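Response regulator receiver protein (Dyadobacter fermentans, PDB 4XLT) probably acts as a phosphorylation-dependent switch in two-component signalling, receiving a phosphoryl group on a receiver domain of the CheY type. Local coordinates at residues 77-80 and 81-84; 120-123 and 124-128. All blocks are in the same frame, centred on the assembly; numbering follows the deposited sequence.

Contact 1 (77-80 and 81-84); sequences MLPE and AVRA
The N-terminal cap of the short helix 80-83, with Pro79 at the N-cap position, is where Arg83 folds back over the turn that leads into its own helix. Arg83 NH1 donates to Leu78 O at 2.7 Å; the C=O...N angle of 164° places this donor almost straight out from the carbonyl oxygen, which lies 18° out of the guanidinium plane. Bends at chi2 and chi3 turn the arginine chain back to that carbonyl. Glu80 CG lies over one face of the guanidinium, 3.5 Å from Arg83 NH2. Within the chain the Glu80 carboxylate stays short of a salt bridge, with OE2 4.1 Å from Arg83 NH2, and water 1 donates to OE2 and accepts weakly from NH2. Pro79 O takes two backbone donors, Val82 N from above the carbonyl plane at 3.1 Å and Arg83 N within that plane at 3.3 Å. On the buried side, Val82 CG1 packs at 3.9 Å from both Leu78 CB and Pro79 CD. While the Leu78 carbonyl holds NH1, Arg83 NH2 pairs with Glu80 of the third subunit and Glu80 OE2 with Arg83 of the second, consistent with this turn forming part of the interchain contact.

Contact 2 (120-123 and 124-128); sequences PLLR and ELLKR
Leu122 and Leu126, one helical turn apart, touch through their branches: Leu122 CD2 lies 3.6 Å from Leu126 CD1. The two reach this meeting from different rotamers. Leu122 sends CG opposite its backbone N (chi1 -167°), and its CD2 branch leans along the helix to the next turn; Leu126 instead keeps CG beside its own N (chi1 -67°), which sets Leu126 CG only 3.1 Å from Leu122 O. Leu122 O also accepts Leu126 N, at 2.8 Å. These leucines belong to the buried face of helix 119-129, the last helix of the receiver domain, and pack on Phe6 of strand 4-9. Leu125 sits beside them on Leu113 and Gln111 of strand 109-114. On the solvent side, Lys127 runs extended until chi4 (69°), where it bends to bring Lys127 NZ 2.8 Å from Glu124 OE1 in a salt bridge that approaches from above the carboxylate plane. Glu124, bent at chi2, also receives a weak hydrogen bond at OE1 from water 2, which donates to Pro120 O at 3.2 Å. The aliphatic part of Arg123 crosses the lysine at a slant, Arg123 CG 3.9 Å from Lys127 NZ.

Contact 1 precedes contact 2 along the chain, and both fall within the receiver domain, whose five parallel strands run in the order 31-35, 4-9, 54-60, 86-92, 109-114. Their centres are 23 Å apart and their nearest atoms about 11 Å, so the two do not touch. Helix 80-83 leads into strand 86-92, whereas helix 119-129 follows the outermost strand 109-114 and packs on the sheet; strands 86-92 and 109-114 are neighbours. Both regions also meet other subunits: Pro79 packs on Trp129 of the second subunit, at the end of that copy's helix 119-129, and Arg128 reaches Ser47 of the third. Contact 1 thus lies at a subunit junction, while contact 2 lies within the final helix, whose leucines pack against the sheet.

Contact 1 (77-80 and 81-84)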
loop_
_atom_site.group_PDB
_atom_site.type_symbol
_atom_site.label_atom_id
_atom_site.label_comp_id
_atom_site.label_asym_id
_atom_site.label_seq_id
_atom_site.Cartn_x
_atom_site.Cartn_y
_atom_site.Cartn_z
HETATM N N MSE A 77 -1.033 -10.481 -4.224
HETATM C CA MSE A 77 0.318 -11.019 -4.080
HETATM C C MSE A 77 1.354 -10.188 -4.843
HETATM O O MSE A 77 2.551 -10.282 -4.578
HETATM C CB MSE A 77 0.361 -12.477 -4.549
HETATM C CG MSE A 77 -0.228 -13.469 -3.555
HETATM SE SE MSE A 77 -0.498 -15.260 -4.297
HETATM C CE MSE A 77 0.849 -15.216 -5.709
ATOM N N LEU A 78 0.890 -9.377 -5.788
ATOM C CA LEU A 78 1.771 -8.462 -6.508
ATOM C C LEU A 78 2.411 -7.465 -5.544
ATOM O O LEU A 78 1.832 -7.153 -4.504
ATOM C CB LEU A 78 0.998 -7.720 -7.599
ATOM C CG LEU A 78 0.440 -8.593 -8.722
ATOM C CD1 LEU A 78 -0.501 -7.788 -9.606
ATOM C CD2 LEU A 78 1.576 -9.197 -9.538
ATOM N N PRO A 79 3.614 -6.972 -5.880
ATOM C CA PRO A 79 4.278 -5.984 -5.023
ATOM C C PRO A 79 3.438 -4.725 -4.889
ATOM O O PRO A 79 2.780 -4.333 -5.849
ATOM C CB PRO A 79 5.589 -5.697 -5.763
ATOM C CG PRO A 79 5.815 -6.902 -6.622
ATOM C CD PRO A 79 4.448 -7.351 -7.035
ATOM N N GLU A 80 3.451 -4.108 -3.713
ATOM C CA GLU A 80 2.632 -2.929 -3.462
ATOM C C GLU A 80 3.004 -1.774 -4.393
ATOM O O GLU A 80 2.159 -0.949 -4.743
ATOM C CB GLU A 80 2.758 -2.507 -1.993
ATOM C CG GLU A 80 2.177 -3.535 -1.025
ATOM C CD GLU A 80 2.401 -3.193 0.440
ATOM O OE1 GLU A 80 3.268 -2.344 0.744
ATOM O OE2 GLU A 80 1.706 -3.783 1.294
ATOM N N ALA A 81 4.264 -1.734 -4.811
ATOM C CA ALA A 81 4.749 -0.666 -5.674
ATOM C C ALA A 81 4.099 -0.689 -7.059
ATOM O O ALA A 81 3.985 0.351 -7.707
ATOM C CB ALA A 81 6.257 -0.745 -5.804
ATOM N N VAL A 82 3.673 -1.861 -7.519
ATOM C CA VAL A 82 3.018 -1.934 -8.819
ATOM C C VAL A 82 1.503 -1.766 -8.658
ATOM O O VAL A 82 0.839 -1.213 -9.534
ATOM C CB VAL A 82 3.354 -3.256 -9.569
ATOM C CG1 VAL A 82 2.624 -4.443 -8.973
ATOM C CG2 VAL A 82 3.021 -3.126 -11.047
ATOM N N ARG A 83 0.969 -2.205 -7.522
ATOM C CA ARG A 83 -0.453 -2.045 -7.229
ATOM C C ARG A 83 -0.821 -0.576 -7.058
ATOM O O ARG A 83 -1.951 -0.178 -7.327
ATOM C CB ARG A 83 -0.838 -2.832 -5.975
ATOM C CG ARG A 83 -1.309 -4.250 -6.265
ATOM C CD ARG A 83 -0.976 -5.201 -5.132
ATOM N NE ARG A 83 -1.303 -4.642 -3.825
ATOM C CZ ARG A 83 -0.799 -5.091 -2.680
ATOM N NH1 ARG A 83 0.057 -6.107 -2.685
ATOM N NH2 ARG A 83 -1.144 -4.526 -1.531
ATOM N N ALA A 84 0.144 0.226 -6.618
ATOM C CA ALA A 84 -0.078 1.651 -6.405
ATOM C C ALA A 84 -0.255 2.399 -7.726
ATOM O O ALA A 84 -0.765 3.520 -7.749
ATOM C CB ALA A 84 1.074 2.251 -5.604
HETATM O O HOH W 1 0.490 -6.325 0.847
#

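Contact 2 (120-123 and 124-128)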
loop_
_atom_site.group_PDB
_atom_site.type_symbol
_atom_site.label_atom_id
_atom_site.label_comp_id
_atom_site.label_asym_id
_atom_site.label_seq_id
_atom_site.Cartn_x
_atom_site.Cartn_y
_atom_site.Cartn_z
ATOM N N PRO A 120 -18.901 7.852 -19.880
ATOM C CA PRO A 120 -18.837 9.105 -19.112
ATOM C C PRO A 120 -18.767 8.871 -17.604
ATOM O O PRO A 120 -18.155 9.661 -16.885
ATOM C CB PRO A 120 -20.139 9.822 -19.497
ATOM C CG PRO A 120 -21.051 8.742 -19.957
ATOM C CD PRO A 120 -20.166 7.740 -20.631
ATOM N N LEU A 121 -19.378 7.788 -17.137
ATOM C CA LEU A 121 -19.353 7.443 -15.722
ATOM C C LEU A 121 -17.939 7.073 -15.288
ATOM O O LEU A 121 -17.502 7.428 -14.193
ATOM C CB LEU A 121 -20.323 6.291 -15.438
ATOM C CG LEU A 121 -20.582 5.842 -13.997
ATOM C CD1 LEU A 121 -22.010 5.335 -13.870
ATOM C CD2 LEU A 121 -19.602 4.761 -13.556
ATOM N N LEU A 122 -17.229 6.357 -16.154
ATOM C CA LEU A 122 -15.885 5.898 -15.833
ATOM C C LEU A 122 -14.873 7.031 -15.952
ATOM O O LEU A 122 -13.965 7.146 -15.130
ATOM C CB LEU A 122 -15.485 4.730 -16.737
ATOM C CG LEU A 122 -14.235 3.955 -16.309
ATOM C CD1 LEU A 122 -14.470 2.461 -16.412
ATOM C CD2 LEU A 122 -13.042 4.349 -17.149
ATOM N N ARG A 123 -15.036 7.864 -16.976
ATOM C CA ARG A 123 -14.152 9.007 -17.194
ATOM C C ARG A 123 -14.162 9.958 -15.998
ATOM O O ARG A 123 -13.121 10.486 -15.601
ATOM C CB ARG A 123 -14.554 9.750 -18.472
ATOM C CG ARG A 123 -13.953 11.143 -18.613
ATOM C CD ARG A 123 -13.423 11.379 -20.021
ATOM N NE ARG A 123 -14.358 10.919 -21.045
ATOM C CZ ARG A 123 -14.037 10.750 -22.324
ATOM N NH1 ARG A 123 -12.804 11.000 -22.739
ATOM N NH2 ARG A 123 -14.949 10.325 -23.189
ATOM N N GLU A 124 -15.339 10.167 -15.421
ATOM C CA GLU A 124 -15.452 11.010 -14.240
ATOM C C GLU A 124 -14.802 10.318 -13.050
ATOM O O GLU A 124 -14.123 10.946 -12.238
ATOM C CB GLU A 124 -16.918 11.332 -13.940
ATOM C CG GLU A 124 -17.115 12.528 -13.019
ATOM C CD GLU A 124 -16.631 13.832 -13.635
ATOM O OE1 GLU A 124 -16.555 13.916 -14.880
ATOM O OE2 GLU A 124 -16.326 14.775 -12.873
ATOM N N LEU A 125 -15.007 9.008 -12.968
ATOM C CA LEU A 125 -14.461 8.205 -11.884
ATOM C C LEU A 125 -12.932 8.156 -11.938
ATOM O O LEU A 125 -12.274 8.002 -10.909
ATOM C CB LEU A 125 -15.045 6.792 -11.939
ATOM C CG LEU A 125 -14.987 5.952 -10.664
ATOM C CD1 LEU A 125 -15.495 6.749 -9.473
ATOM C CD2 LEU A 125 -15.806 4.683 -10.842
ATOM N N LEU A 126 -12.370 8.296 -13.134
ATOM C CA LEU A 126 -10.918 8.308 -13.288
ATOM C C LEU A 126 -10.304 9.596 -12.745
ATOM O O LEU A 126 -9.138 9.611 -12.347
ATOM C CB LEU A 126 -10.527 8.125 -14.755
ATOM C CG LEU A 126 -10.850 6.770 -15.382
ATOM C CD1 LEU A 126 -10.335 6.712 -16.811
ATOM C CD2 LEU A 126 -10.280 5.636 -14.548
ATOM N N LYS A 127 -11.086 10.673 -12.740
ATOM C CA LYS A 127 -10.634 11.941 -12.174
ATOM C C LYS A 127 -10.369 11.787 -10.681
ATOM O O LYS A 127 -9.447 12.393 -10.136
ATOM C CB LYS A 127 -11.664 13.050 -12.408
ATOM C CG LYS A 127 -11.884 13.438 -13.865
ATOM C CD LYS A 127 -12.735 14.704 -13.962
ATOM C CE LYS A 127 -13.053 15.075 -15.404
ATOM N NZ LYS A 127 -13.994 14.113 -16.044
ATOM N N ARG A 128 -11.189 10.968 -10.029
ATOM C CA ARG A 128 -11.068 10.730 -8.596
ATOM C C ARG A 128 -9.837 9.899 -8.242
ATOM O O ARG A 128 -9.156 10.174 -7.253
ATOM C CB ARG A 128 -12.326 10.036 -8.063
ATOM C CG ARG A 128 -13.502 10.966 -7.802
ATOM C CD ARG A 128 -14.727 10.198 -7.314
ATOM N NE ARG A 128 -14.415 9.290 -6.210
ATOM C CZ ARG A 128 -15.309 8.504 -5.612
ATOM N NH1 ARG A 128 -16.575 8.517 -6.008
ATOM N NH2 ARG A 128 -14.941 7.704 -4.617
HETATM O O HOH W 2 -19.386 12.501 -16.201
#